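Local coordinates for collagen adhesin protein (PDB 2Z1P) that probably binds collagen as an adhesin of the enterococcal cell wall, closing round its ligand as the collagen hug model describes, at residues 188-193 with 243-248; 272-277 with 292-297; 56-61 with 108-113. All blocks are in the same frame, centred on the assembly; numbering follows the deposited sequence.

Contact 1: residues 188-193 with 243-248; sequences EDISIA and LRFYRD
The carboxylate of Asp189 receives two donors from the facing segment, one on each oxygen. Arg247 N gives a straight bond to Asp189 OD1 (2.9 Å, 165° at the hydrogen), entering from above the carboxylate plane. Asp189 OD2 forms a salt bridge with Arg244 NH1 (2.8 Å), although the hydrogen bond within it is weak and the two flat groups are turned 60° apart. A bend at chi3 (-69°) swings the Arg244 guanidinium back toward the aspartate. The Arg247 guanidinium turns elsewhere: NE bonds to Val186 O, and NH1 forms a salt bridge with Asp248 OD2 whose hydrogen bond is weak. Beyond Asp189 the strands pair antiparallel. Ile190 and Phe245 exchange bonds (Ile190 N to Phe245 O 2.9 Å, Phe245 N to Ile190 O 3.0 Å), as do Ile192 and Leu243 (Ile192 N to Leu243 O 2.7 Å). Ile190 O is also touched by the CA-H of Arg244. Ser191 and Arg244, a non-hydrogen-bonded pair, turn their backbone groups outward to Asn280 and Lys232, so strands 272-281 and 231-234 flank the pair within one sheet. Leu243 and Phe245, on the same face as Ile190 and Ile192, pack against strands 172-179 and 254-263 of the opposing sheet, across the core of the collagen-binding domain's beta sandwich.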
ATOM      1  N   GLU A 188      10.404  29.522 -14.743  1.00 50.16           N
ATOM      2  CA  GLU A 188       9.694  30.045 -13.582  1.00 50.16           C
ATOM      3  C   GLU A 188       9.859  29.111 -12.404  1.00 50.16           C
ATOM      4  O   GLU A 188      10.511  28.072 -12.516  1.00 50.16           O
ATOM      5  CB  GLU A 188       8.194  30.249 -13.916  1.00 60.70           C
ATOM      6  CG  GLU A 188       7.908  31.474 -14.771  1.00 60.70           C
ATOM      7  CD  GLU A 188       8.280  32.799 -14.092  1.00 60.70           C
ATOM      8  OE1 GLU A 188       8.452  33.820 -14.807  1.00 60.70           O
ATOM      9  OE2 GLU A 188       8.369  32.829 -12.840  1.00 60.70           O
ATOM     10  N   ASP A 189       9.245  29.486 -11.288  1.00 50.15           N
ATOM     11  CA  ASP A 189       9.276  28.675 -10.080  1.00 50.15           C
ATOM     12  C   ASP A 189       8.337  27.533 -10.373  1.00 50.15           C
ATOM     13  O   ASP A 189       7.612  27.586 -11.364  1.00 50.15           O
ATOM     14  CB  ASP A 189       8.730  29.470  -8.903  1.00 53.14           C
ATOM     15  CG  ASP A 189       9.756  30.394  -8.300  1.00 53.14           C
ATOM     16  OD1 ASP A 189      10.848  30.536  -8.882  1.00 53.14           O
ATOM     17  OD2 ASP A 189       9.468  30.982  -7.238  1.00 53.14           O
ATOM     18  N   ILE A 190       8.357  26.496  -9.545  1.00 34.70           N
ATOM     19  CA  ILE A 190       7.448  25.379  -9.746  1.00 34.70           C
ATOM     20  C   ILE A 190       6.588  25.311  -8.504  1.00 34.70           C
ATOM     21  O   ILE A 190       7.068  25.080  -7.392  1.00 34.70           O
ATOM     22  CB  ILE A 190       8.181  24.064  -9.930  1.00 24.86           C
ATOM     23  CG1 ILE A 190       9.162  24.169 -11.102  1.00 24.86           C
ATOM     24  CG2 ILE A 190       7.171  22.969 -10.211  1.00 24.86           C
ATOM     25  CD1 ILE A 190      10.208  23.066 -11.128  1.00 24.86           C
ATOM     26  N   SER A 191       5.298  25.515  -8.705  1.00 41.74           N
ATOM     27  CA  SER A 191       4.372  25.536  -7.600  1.00 41.74           C
ATOM     28  C   SER A 191       3.497  24.301  -7.549  1.00 41.74           C
ATOM     29  O   SER A 191       2.840  23.950  -8.524  1.00 41.74           O
ATOM     30  CB  SER A 191       3.491  26.781  -7.717  1.00 57.38           C
ATOM     31  OG  SER A 191       4.052  27.722  -8.625  1.00 57.38           O
ATOM     32  N   ILE A 192       3.486  23.644  -6.402  1.00 31.11           N
ATOM     33  CA  ILE A 192       2.652  22.472  -6.238  1.00 31.11           C
ATOM     34  C   ILE A 192       1.760  22.675  -5.023  1.00 31.11           C
ATOM     35  O   ILE A 192       2.230  23.014  -3.943  1.00 31.11           O
ATOM     36  CB  ILE A 192       3.497  21.178  -6.053  1.00 38.33           C
ATOM     37  CG1 ILE A 192       4.300  20.895  -7.333  1.00 38.33           C
ATOM     38  CG2 ILE A 192       2.581  19.989  -5.727  1.00 38.33           C
ATOM     39  CD1 ILE A 192       5.274  19.742  -7.226  1.00 38.33           C
ATOM     40  N   ALA A 193       0.462  22.500  -5.221  1.00 37.90           N
ATOM     41  CA  ALA A 193      -0.498  22.630  -4.143  1.00 37.90           C
ATOM     42  C   ALA A 193      -0.984  21.202  -3.899  1.00 37.90           C
ATOM     43  O   ALA A 193      -1.638  20.605  -4.753  1.00 37.90           O
ATOM     44  CB  ALA A 193      -1.637  23.522  -4.571  1.00 38.80           C
ATOM     45  N   LEU A 243       4.199  23.144  -2.249  1.00 46.06           N
ATOM     46  CA  LEU A 243       5.616  22.953  -2.470  1.00 46.06           C
ATOM     47  C   LEU A 243       6.138  23.807  -3.611  1.00 46.06           C
ATOM     48  O   LEU A 243       5.623  23.757  -4.736  1.00 46.06           O
ATOM     49  CB  LEU A 243       5.891  21.479  -2.747  1.00 35.37           C
ATOM     50  CG  LEU A 243       7.353  21.107  -2.970  1.00 35.37           C
ATOM     51  CD1 LEU A 243       8.206  21.627  -1.820  1.00 35.37           C
ATOM     52  CD2 LEU A 243       7.464  19.595  -3.093  1.00 35.37           C
ATOM     53  N   ARG A 244       7.163  24.598  -3.323  1.00 39.49           N
ATOM     54  CA  ARG A 244       7.727  25.457  -4.346  1.00 39.49           C
ATOM     55  C   ARG A 244       9.207  25.228  -4.530  1.00 39.49           C
ATOM     56  O   ARG A 244       9.970  25.180  -3.570  1.00 39.49           O
ATOM     57  CB  ARG A 244       7.483  26.927  -4.010  1.00 57.67           C
ATOM     58  CG  ARG A 244       8.157  27.889  -4.969  1.00 57.67           C
ATOM     59  CD  ARG A 244       7.982  29.322  -4.501  1.00 57.67           C
ATOM     60  NE  ARG A 244       6.600  29.776  -4.621  1.00 57.67           N
ATOM     61  CZ  ARG A 244       6.049  30.183  -5.762  1.00 57.67           C
ATOM     62  NH1 ARG A 244       6.766  30.198  -6.877  1.00 57.67           N
ATOM     63  NH2 ARG A 244       4.779  30.566  -5.796  1.00 57.67           N
ATOM     64  N   PHE A 245       9.593  25.072  -5.787  1.00 34.39           N
ATOM     65  CA  PHE A 245      10.987  24.881  -6.168  1.00 34.39           C
ATOM     66  C   PHE A 245      11.366  26.187  -6.855  1.00 34.39           C
ATOM     67  O   PHE A 245      10.673  26.624  -7.772  1.00 34.39           O
ATOM     68  CB  PHE A 245      11.122  23.724  -7.171  1.00 35.66           C
ATOM     69  CG  PHE A 245      10.719  22.385  -6.625  1.00 35.66           C
ATOM     70  CD1 PHE A 245      11.662  21.544  -6.057  1.00 35.66           C
ATOM     71  CD2 PHE A 245       9.396  21.952  -6.703  1.00 35.66           C
ATOM     72  CE1 PHE A 245      11.306  20.282  -5.578  1.00 35.66           C
ATOM     73  CE2 PHE A 245       9.028  20.696  -6.228  1.00 35.66           C
ATOM     74  CZ  PHE A 245       9.993  19.856  -5.663  1.00 35.66           C
ATOM     75  N   TYR A 246      12.452  26.815  -6.417  1.00 57.65           N
ATOM     76  CA  TYR A 246      12.879  28.073  -7.021  1.00 57.65           C
ATOM     77  C   TYR A 246      13.462  27.856  -8.422  1.00 57.65           C
ATOM     78  O   TYR A 246      14.267  26.954  -8.636  1.00 57.65           O
ATOM     79  CB  TYR A 246      13.868  28.780  -6.087  1.00 45.33           C
ATOM     80  CG  TYR A 246      13.205  29.236  -4.801  1.00 45.33           C
ATOM     81  CD1 TYR A 246      11.970  29.883  -4.831  1.00 45.33           C
ATOM     82  CD2 TYR A 246      13.803  29.018  -3.561  1.00 45.33           C
ATOM     83  CE1 TYR A 246      11.347  30.295  -3.661  1.00 45.33           C
ATOM     84  CE2 TYR A 246      13.188  29.429  -2.378  1.00 45.33           C
ATOM     85  CZ  TYR A 246      11.960  30.064  -2.437  1.00 45.33           C
ATOM     86  OH  TYR A 246      11.327  30.444  -1.275  1.00 45.33           O
ATOM     87  N   ARG A 247      13.030  28.686  -9.366  1.00 46.63           N
ATOM     88  CA  ARG A 247      13.432  28.608 -10.768  1.00 46.63           C
ATOM     89  C   ARG A 247      14.908  28.398 -11.115  1.00 46.63           C
ATOM     90  O   ARG A 247      15.248  27.558 -11.948  1.00 46.63           O
ATOM     91  CB  ARG A 247      12.921  29.846 -11.496  1.00 67.26           C
ATOM     92  CG  ARG A 247      13.174  29.831 -12.986  1.00 67.26           C
ATOM     93  CD  ARG A 247      14.458  30.551 -13.378  1.00 67.26           C
ATOM     94  NE  ARG A 247      14.717  30.425 -14.813  1.00 67.26           N
ATOM     95  CZ  ARG A 247      15.635  31.125 -15.478  1.00 67.26           C
ATOM     96  NH1 ARG A 247      16.382  32.009 -14.832  1.00 67.26           N
ATOM     97  NH2 ARG A 247      15.820  30.939 -16.786  1.00 67.26           N
ATOM     98  N   ASP A 248      15.796  29.150 -10.493  1.00 47.25           N
ATOM     99  CA  ASP A 248      17.201  28.996 -10.812  1.00 47.25           C
ATOM    100  C   ASP A 248      17.829  27.643 -10.532  1.00 47.25           C
ATOM    101  O   ASP A 248      18.576  27.117 -11.358  1.00 47.25           O
ATOM    102  CB  ASP A 248      17.976  30.098 -10.127  1.00 65.88           C
ATOM    103  CG  ASP A 248      17.892  31.387 -10.892  1.00 65.88           C
ATOM    104  OD1 ASP A 248      17.963  32.460 -10.258  1.00 65.88           O
ATOM    105  OD2 ASP A 248      17.757  31.309 -12.140  1.00 65.88           O
TER

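Contact 2: residues 272-277 with 292-297; sequences TFENSY and KNTSQV
Tyr277 lays its ring over the backbone of Lys292 and Asn293, in the antiparallel beta hairpin of strands 272-281 and 289-298 at one side of a sheet in the collagen-binding domain. With chi1 at 70°, CG sits between the backbone N and the carbonyl carbon, turning the ring across the facing strand. One ring face is centred over Asn293 N, which lies 3.9 Å from the ring plane, and Tyr277 OH reaches Asn293 CB at 3.6 Å. The main chains of the same two residues are bonded too: Tyr277 N donates to Asn293 O at 2.9 Å. Phe160 meets the tyrosine ring in a T-shaped stack.

Toward the other end, Val297 is paired with Phe273. Phe273 N donates to Val297 O at 3.0 Å, whereas the return bond from Val297 N is weak. Their CB atoms are 4.4 Å apart on the face shared with Tyr277, and this face turns to strands 160-166 and 172-179, where Leu166 and Trp175 pack on Val297. Between the Tyr277 and Phe273 ends, Asn275 and Ser295 complete this face. Their buried polar groups are satisfied from outside the hairpin: the Asn275 amide by Asp194 of the adjoining strand 190-196 and by Lys162 of strand 160-166 in the facing sheet, and Ser295 OG by Lys162 O.

Gln296 lies on the other face, beside Glu274 and pointing the same way. Further along that face Ser276 and Thr294 bring their hydroxyls together, each turned beside its own backbone N, and Ser276 OG bonds Thr294 OG1 at 2.6 Å.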
ATOM      1  N   THR A 272      -9.359   2.571  -1.275  1.00 70.45           N
ATOM      2  CA  THR A 272      -8.164   3.223  -1.797  1.00 70.45           C
ATOM      3  C   THR A 272      -7.727   4.436  -0.977  1.00 70.45           C
ATOM      4  O   THR A 272      -8.481   4.974  -0.175  1.00 70.45           O
ATOM      5  CB  THR A 272      -8.404   3.706  -3.259  1.00 52.74           C
ATOM      6  OG1 THR A 272      -9.448   4.694  -3.275  1.00 52.74           O
ATOM      7  CG2 THR A 272      -8.820   2.542  -4.157  1.00 52.74           C
ATOM      8  N   PHE A 273      -6.491   4.854  -1.191  1.00 48.44           N
ATOM      9  CA  PHE A 273      -5.945   6.029  -0.531  1.00 48.44           C
ATOM     10  C   PHE A 273      -5.607   6.970  -1.681  1.00 48.44           C
ATOM     11  O   PHE A 273      -5.135   6.525  -2.726  1.00 48.44           O
ATOM     12  CB  PHE A 273      -4.681   5.675   0.252  1.00 53.15           C
ATOM     13  CG  PHE A 273      -4.922   4.703   1.366  1.00 53.15           C
ATOM     14  CD1 PHE A 273      -4.272   3.471   1.393  1.00 53.15           C
ATOM     15  CD2 PHE A 273      -5.817   5.008   2.385  1.00 53.15           C
ATOM     16  CE1 PHE A 273      -4.510   2.551   2.418  1.00 53.15           C
ATOM     17  CE2 PHE A 273      -6.061   4.097   3.413  1.00 53.15           C
ATOM     18  CZ  PHE A 273      -5.405   2.863   3.426  1.00 53.15           C
ATOM     19  N   GLU A 274      -5.844   8.265  -1.508  1.00 41.82           N
ATOM     20  CA  GLU A 274      -5.570   9.197  -2.587  1.00 41.82           C
ATOM     21  C   GLU A 274      -4.799  10.461  -2.237  1.00 41.82           C
ATOM     22  O   GLU A 274      -4.669  10.844  -1.075  1.00 41.82           O
ATOM     23  CB  GLU A 274      -6.885   9.580  -3.232  1.00 70.45           C
ATOM     24  CG  GLU A 274      -7.708   8.381  -3.555  1.00 70.45           C
ATOM     25  CD  GLU A 274      -9.088   8.744  -3.982  1.00 70.45           C
ATOM     26  OE1 GLU A 274      -9.823   7.835  -4.403  1.00 70.45           O
ATOM     27  OE2 GLU A 274      -9.447   9.935  -3.893  1.00 70.45           O
ATOM     28  N   ASN A 275      -4.264  11.097  -3.269  1.00 51.55           N
ATOM     29  CA  ASN A 275      -3.550  12.342  -3.091  1.00 51.55           C
ATOM     30  C   ASN A 275      -3.665  13.127  -4.390  1.00 51.55           C
ATOM     31  O   ASN A 275      -3.367  12.623  -5.461  1.00 51.55           O
ATOM     32  CB  ASN A 275      -2.097  12.086  -2.708  1.00 44.26           C
ATOM     33  CG  ASN A 275      -1.409  13.336  -2.185  1.00 44.26           C
ATOM     34  OD1 ASN A 275      -0.411  13.262  -1.479  1.00 44.26           O
ATOM     35  ND2 ASN A 275      -1.944  14.490  -2.537  1.00 44.26           N
ATOM     36  N   SER A 276      -4.139  14.359  -4.282  1.00 40.75           N
ATOM     37  CA  SER A 276      -4.329  15.201  -5.443  1.00 40.75           C
ATOM     38  C   SER A 276      -3.366  16.371  -5.427  1.00 40.75           C
ATOM     39  O   SER A 276      -2.933  16.819  -4.363  1.00 40.75           O
ATOM     40  CB  SER A 276      -5.759  15.700  -5.453  1.00 51.61           C
ATOM     41  OG  SER A 276      -6.627  14.595  -5.301  1.00 51.61           O
ATOM     42  N   TYR A 277      -3.030  16.877  -6.609  1.00 39.68           N
ATOM     43  CA  TYR A 277      -2.095  17.987  -6.685  1.00 39.68           C
ATOM     44  C   TYR A 277      -2.460  18.962  -7.783  1.00 39.68           C
ATOM     45  O   TYR A 277      -3.128  18.605  -8.750  1.00 39.68           O
ATOM     46  CB  TYR A 277      -0.682  17.454  -6.955  1.00 46.83           C
ATOM     47  CG  TYR A 277      -0.507  16.896  -8.350  1.00 46.83           C
ATOM     48  CD1 TYR A 277      -0.368  17.742  -9.453  1.00 46.83           C
ATOM     49  CD2 TYR A 277      -0.562  15.533  -8.577  1.00 46.83           C
ATOM     50  CE1 TYR A 277      -0.297  17.241 -10.744  1.00 46.83           C
ATOM     51  CE2 TYR A 277      -0.492  15.021  -9.865  1.00 46.83           C
ATOM     52  CZ  TYR A 277      -0.363  15.878 -10.946  1.00 46.83           C
ATOM     53  OH  TYR A 277      -0.313  15.363 -12.223  1.00 46.83           O
ATOM     54  N   LYS A 292      -3.191  19.112 -12.862  1.00 40.72           N
ATOM     55  CA  LYS A 292      -3.625  18.623 -11.577  1.00 40.72           C
ATOM     56  C   LYS A 292      -4.070  17.184 -11.819  1.00 40.72           C
ATOM     57  O   LYS A 292      -4.249  16.769 -12.964  1.00 40.72           O
ATOM     58  CB  LYS A 292      -4.778  19.483 -11.055  1.00 56.15           C
ATOM     59  CG  LYS A 292      -5.983  19.500 -11.962  1.00 56.15           C
ATOM     60  CD  LYS A 292      -6.842  20.720 -11.715  1.00 56.15           C
ATOM     61  CE  LYS A 292      -6.117  21.993 -12.126  1.00 56.15           C
ATOM     62  NZ  LYS A 292      -6.946  23.222 -11.924  1.00 56.15           N
ATOM     63  N   ASN A 293      -4.232  16.420 -10.745  1.00 43.88           N
ATOM     64  CA  ASN A 293      -4.652  15.042 -10.870  1.00 43.88           C
ATOM     65  C   ASN A 293      -4.709  14.427  -9.495  1.00 43.88           C
ATOM     66  O   ASN A 293      -4.286  15.045  -8.516  1.00 43.88           O
ATOM     67  CB  ASN A 293      -3.663  14.285 -11.751  1.00 40.09           C
ATOM     68  CG  ASN A 293      -4.140  12.898 -12.100  1.00 40.09           C
ATOM     69  OD1 ASN A 293      -5.328  12.678 -12.305  1.00 40.09           O
ATOM     70  ND2 ASN A 293      -3.214  11.957 -12.191  1.00 40.09           N
ATOM     71  N   THR A 294      -5.240  13.210  -9.432  1.00 45.30           N
ATOM     72  CA  THR A 294      -5.368  12.468  -8.182  1.00 45.30           C
ATOM     73  C   THR A 294      -4.746  11.091  -8.322  1.00 45.30           C
ATOM     74  O   THR A 294      -5.144  10.313  -9.185  1.00 45.30           O
ATOM     75  CB  THR A 294      -6.837  12.273  -7.798  1.00 47.50           C
ATOM     76  OG1 THR A 294      -7.436  13.544  -7.539  1.00 47.50           O
ATOM     77  CG2 THR A 294      -6.953  11.412  -6.556  1.00 47.50           C
ATOM     78  N   SER A 295      -3.774  10.789  -7.469  1.00 44.99           N
ATOM     79  CA  SER A 295      -3.104   9.497  -7.495  1.00 44.99           C
ATOM     80  C   SER A 295      -3.832   8.537  -6.602  1.00 44.99           C
ATOM     81  O   SER A 295      -4.356   8.919  -5.560  1.00 44.99           O
ATOM     82  CB  SER A 295      -1.666   9.614  -7.001  1.00 45.51           C
ATOM     83  OG  SER A 295      -0.851  10.220  -7.979  1.00 45.51           O
ATOM     84  N   GLN A 296      -3.847   7.277  -7.004  1.00 45.63           N
ATOM     85  CA  GLN A 296      -4.507   6.253  -6.218  1.00 45.63           C
ATOM     86  C   GLN A 296      -3.509   5.217  -5.733  1.00 45.63           C
ATOM     87  O   GLN A 296      -2.453   5.023  -6.335  1.00 45.63           O
ATOM     88  CB  GLN A 296      -5.563   5.556  -7.064  1.00 71.67           C
ATOM     89  CG  GLN A 296      -6.658   6.462  -7.555  1.00 71.67           C
ATOM     90  CD  GLN A 296      -7.983   6.147  -6.906  1.00 71.67           C
ATOM     91  OE1 GLN A 296      -9.008   6.710  -7.276  1.00 71.67           O
ATOM     92  NE2 GLN A 296      -7.970   5.242  -5.932  1.00 71.67           N
ATOM     93  N   VAL A 297      -3.844   4.566  -4.631  1.00 47.90           N
ATOM     94  CA  VAL A 297      -3.015   3.500  -4.082  1.00 47.90           C
ATOM     95  C   VAL A 297      -4.019   2.496  -3.542  1.00 47.90           C
ATOM     96  O   VAL A 297      -4.748   2.796  -2.600  1.00 47.90           O
ATOM     97  CB  VAL A 297      -2.106   3.974  -2.917  1.00 33.91           C
ATOM     98  CG1 VAL A 297      -1.383   2.771  -2.307  1.00 33.91           C
ATOM     99  CG2 VAL A 297      -1.088   4.986  -3.412  1.00 33.91           C
TER

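Contact 3: residues 56-61 with 108-113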
ATOM      1  N   ILE A  56     -10.062 -22.481  12.020  1.00 47.05           N
ATOM      2  CA  ILE A  56      -9.871 -22.485  10.568  1.00 47.05           C
ATOM      3  C   ILE A  56      -8.533 -21.784  10.289  1.00 47.05           C
ATOM      4  O   ILE A  56      -8.456 -20.560  10.235  1.00 47.05           O
ATOM      5  CB  ILE A  56     -11.059 -21.779   9.831  1.00 52.72           C
ATOM      6  CG1 ILE A  56     -10.565 -20.970   8.631  1.00 52.72           C
ATOM      7  CG2 ILE A  56     -11.797 -20.876  10.781  1.00 52.72           C
ATOM      8  CD1 ILE A  56      -9.831 -21.777   7.605  1.00 52.72           C
ATOM      9  N   THR A  57      -7.482 -22.587  10.135  1.00 53.39           N
ATOM     10  CA  THR A  57      -6.128 -22.096   9.891  1.00 53.39           C
ATOM     11  C   THR A  57      -5.602 -22.395   8.478  1.00 53.39           C
ATOM     12  O   THR A  57      -5.736 -23.516   7.982  1.00 53.39           O
ATOM     13  CB  THR A  57      -5.142 -22.684  10.943  1.00 42.96           C
ATOM     14  OG1 THR A  57      -3.800 -22.613  10.449  1.00 42.96           O
ATOM     15  CG2 THR A  57      -5.485 -24.130  11.257  1.00 42.96           C
ATOM     16  N   LEU A  58      -5.010 -21.372   7.849  1.00 48.69           N
ATOM     17  CA  LEU A  58      -4.448 -21.453   6.493  1.00 48.69           C
ATOM     18  C   LEU A  58      -2.933 -21.418   6.487  1.00 48.69           C
ATOM     19  O   LEU A  58      -2.315 -20.697   7.268  1.00 48.69           O
ATOM     20  CB  LEU A  58      -4.925 -20.288   5.622  1.00 38.94           C
ATOM     21  CG  LEU A  58      -6.308 -20.321   4.984  1.00 38.94           C
ATOM     22  CD1 LEU A  58      -7.363 -19.959   6.011  1.00 38.94           C
ATOM     23  CD2 LEU A  58      -6.335 -19.339   3.825  1.00 38.94           C
ATOM     24  N   THR A  59      -2.345 -22.189   5.581  1.00 47.18           N
ATOM     25  CA  THR A  59      -0.897 -22.250   5.433  1.00 47.18           C
ATOM     26  C   THR A  59      -0.530 -21.630   4.084  1.00 47.18           C
ATOM     27  O   THR A  59      -1.022 -22.054   3.036  1.00 47.18           O
ATOM     28  CB  THR A  59      -0.387 -23.715   5.544  1.00 60.48           C
ATOM     29  OG1 THR A  59       0.828 -23.864   4.803  1.00 60.48           O
ATOM     30  CG2 THR A  59      -1.419 -24.689   5.027  1.00 60.48           C
ATOM     31  N   LEU A  60       0.336 -20.620   4.132  1.00 55.36           N
ATOM     32  CA  LEU A  60       0.753 -19.863   2.956  1.00 55.36           C
ATOM     33  C   LEU A  60       1.960 -20.399   2.184  1.00 55.36           C
ATOM     34  O   LEU A  60       2.883 -20.971   2.766  1.00 55.36           O
ATOM     35  CB  LEU A  60       1.043 -18.416   3.372  1.00 35.03           C
ATOM     36  CG  LEU A  60       0.031 -17.717   4.301  1.00 35.03           C
ATOM     37  CD1 LEU A  60       0.579 -16.357   4.714  1.00 35.03           C
ATOM     38  CD2 LEU A  60      -1.313 -17.556   3.619  1.00 35.03           C
ATOM     39  N   PRO A  61       1.963 -20.202   0.852  1.00 47.64           N
ATOM     40  CA  PRO A  61       3.025 -20.632  -0.058  1.00 47.64           C
ATOM     41  C   PRO A  61       4.259 -19.795   0.217  1.00 47.64           C
ATOM     42  O   PRO A  61       4.157 -18.635   0.611  1.00 47.64           O
ATOM     43  CB  PRO A  61       2.459 -20.314  -1.441  1.00 52.73           C
ATOM     44  CG  PRO A  61       0.998 -20.262  -1.227  1.00 52.73           C
ATOM     45  CD  PRO A  61       0.871 -19.579   0.092  1.00 52.73           C
ATOM     46  N   GLY A 108     -19.535 -16.234   8.254  1.00 59.18           N
ATOM     47  CA  GLY A 108     -18.606 -15.121   8.312  1.00 59.18           C
ATOM     48  C   GLY A 108     -17.510 -15.151   7.271  1.00 59.18           C
ATOM     49  O   GLY A 108     -17.590 -15.879   6.279  1.00 59.18           O
ATOM     50  N   HIS A 109     -16.480 -14.346   7.511  1.00 57.14           N
ATOM     51  CA  HIS A 109     -15.343 -14.257   6.612  1.00 57.14           C
ATOM     52  C   HIS A 109     -14.226 -13.442   7.256  1.00 57.14           C
ATOM     53  O   HIS A 109     -14.359 -12.967   8.375  1.00 57.14           O
ATOM     54  CB  HIS A 109     -15.766 -13.609   5.271  1.00 74.38           C
ATOM     55  CG  HIS A 109     -15.810 -12.112   5.280  1.00 74.38           C
ATOM     56  ND1 HIS A 109     -16.943 -11.387   5.607  1.00 74.38           N
ATOM     57  CD2 HIS A 109     -14.878 -11.184   4.920  1.00 74.38           C
ATOM     58  CE1 HIS A 109     -16.709 -10.103   5.440  1.00 74.38           C
ATOM     59  NE2 HIS A 109     -15.453  -9.955   5.018  1.00 74.38           N
ATOM     60  N   PHE A 110     -13.117 -13.288   6.549  1.00 65.03           N
ATOM     61  CA  PHE A 110     -12.013 -12.504   7.067  1.00 65.03           C
ATOM     62  C   PHE A 110     -10.954 -12.367   5.993  1.00 65.03           C
ATOM     63  O   PHE A 110     -10.525 -13.352   5.400  1.00 65.03           O
ATOM     64  CB  PHE A 110     -11.453 -13.124   8.365  1.00 50.40           C
ATOM     65  CG  PHE A 110     -10.649 -14.389   8.180  1.00 50.40           C
ATOM     66  CD1 PHE A 110      -9.335 -14.341   7.719  1.00 50.40           C
ATOM     67  CD2 PHE A 110     -11.174 -15.626   8.556  1.00 50.40           C
ATOM     68  CE1 PHE A 110      -8.550 -15.505   7.643  1.00 50.40           C
ATOM     69  CE2 PHE A 110     -10.396 -16.797   8.481  1.00 50.40           C
ATOM     70  CZ  PHE A 110      -9.082 -16.731   8.026  1.00 50.40           C
ATOM     71  N   SER A 111     -10.583 -11.122   5.711  1.00 61.74           N
ATOM     72  CA  SER A 111      -9.574 -10.820   4.708  1.00 61.74           C
ATOM     73  C   SER A 111      -8.268 -10.497   5.418  1.00 61.74           C
ATOM     74  O   SER A 111      -8.280  -9.938   6.519  1.00 61.74           O
ATOM     75  CB  SER A 111      -9.987  -9.602   3.879  1.00 56.80           C
ATOM     76  OG  SER A 111     -11.295  -9.749   3.364  1.00 56.80           O
ATOM     77  N   PHE A 112      -7.150 -10.876   4.799  1.00 45.29           N
ATOM     78  CA  PHE A 112      -5.828 -10.571   5.329  1.00 45.29           C
ATOM     79  C   PHE A 112      -4.953 -10.212   4.127  1.00 45.29           C
ATOM     80  O   PHE A 112      -5.287 -10.550   2.986  1.00 45.29           O
ATOM     81  CB  PHE A 112      -5.236 -11.739   6.136  1.00 39.75           C
ATOM     82  CG  PHE A 112      -4.935 -12.967   5.329  1.00 39.75           C
ATOM     83  CD1 PHE A 112      -5.954 -13.827   4.931  1.00 39.75           C
ATOM     84  CD2 PHE A 112      -3.621 -13.285   4.993  1.00 39.75           C
ATOM     85  CE1 PHE A 112      -5.667 -15.000   4.205  1.00 39.75           C
ATOM     86  CE2 PHE A 112      -3.325 -14.450   4.269  1.00 39.75           C
ATOM     87  CZ  PHE A 112      -4.351 -15.309   3.875  1.00 39.75           C
ATOM     88  N   GLY A 113      -3.856  -9.499   4.380  1.00 41.28           N
ATOM     89  CA  GLY A 113      -2.989  -9.077   3.299  1.00 41.28           C
ATOM     90  C   GLY A 113      -1.690  -9.828   3.219  1.00 41.28           C
ATOM     91  O   GLY A 113      -1.140 -10.233   4.241  1.00 41.28           O
TER
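Leu58, whose main chain is hydrogen-bonded to Val92 of strand 91-95, sends its side chain across to the rings of Phe110 and Phe112. The joining of the two segments is wholly apolar, made by branch ends and ring rims. Leu58 divides its two methyls between the rings: CD1 comes to Phe110 CZ at 4.2 Å, and CD2 to Phe112 CE1 at 4.4 Å, both at oblique approaches. On one side of Leu58, Ile56 CG1 touches the edge of the Phe110 ring, near its plane, at CE2 (4.2 Å). On the other, Leu60 CD2 meets the rim of Phe112 near the ring plane, 3.8 Å from CE2 and from CZ, the tightest packing here. Ile56 and Leu58 each run past Phe110 in the opposite sense to it, as Leu60 does past Phe112, so the side chains interdigitate rather than meet end on.

In both phenylalanines chi1 is near +60° (73° for Phe110, 66° for Phe112), which points the rings across the gap toward the facing segment. The backbones stay well separated, with Leu58 CA and Phe112 CA 11.0 Å apart. Val92 also packs on both rings, with Val85 on Phe110 and Ile87 on Phe112, while Ile38 of strand 35-43 lies against Phe112. Near the start of strand 107-116, the backbone of His109 is hydrogen-bonded to that of Glu305, near the end of the modelled chain. Alternate residues of 56-60 and of strand 107-116, from two facing sheets, thus fill the hydrophobic core of an immunoglobulin-like beta sandwich.

How the contacts relate
Contacts 1 and 2 belong to one sheet of the collagen-binding domain, where strands 190-196 and 272-281 run side by side. Their centres are 20 Å apart, and they touch where Ala193 O lies 4.0 Å from Tyr277 CB. Contact 3 lies in the other domain, a bacterial Ig domain by sequence, on the far side of the chain's centre: about 12 Å from contact 2 between nearest atoms and about 31 Å from contact 1. Beyond strand 289-298 of contact 2 the chain reaches back to strand 107-116 of contact 3, consistent with the latch of the collagen hug model. In that model collagen would pass between the two domains.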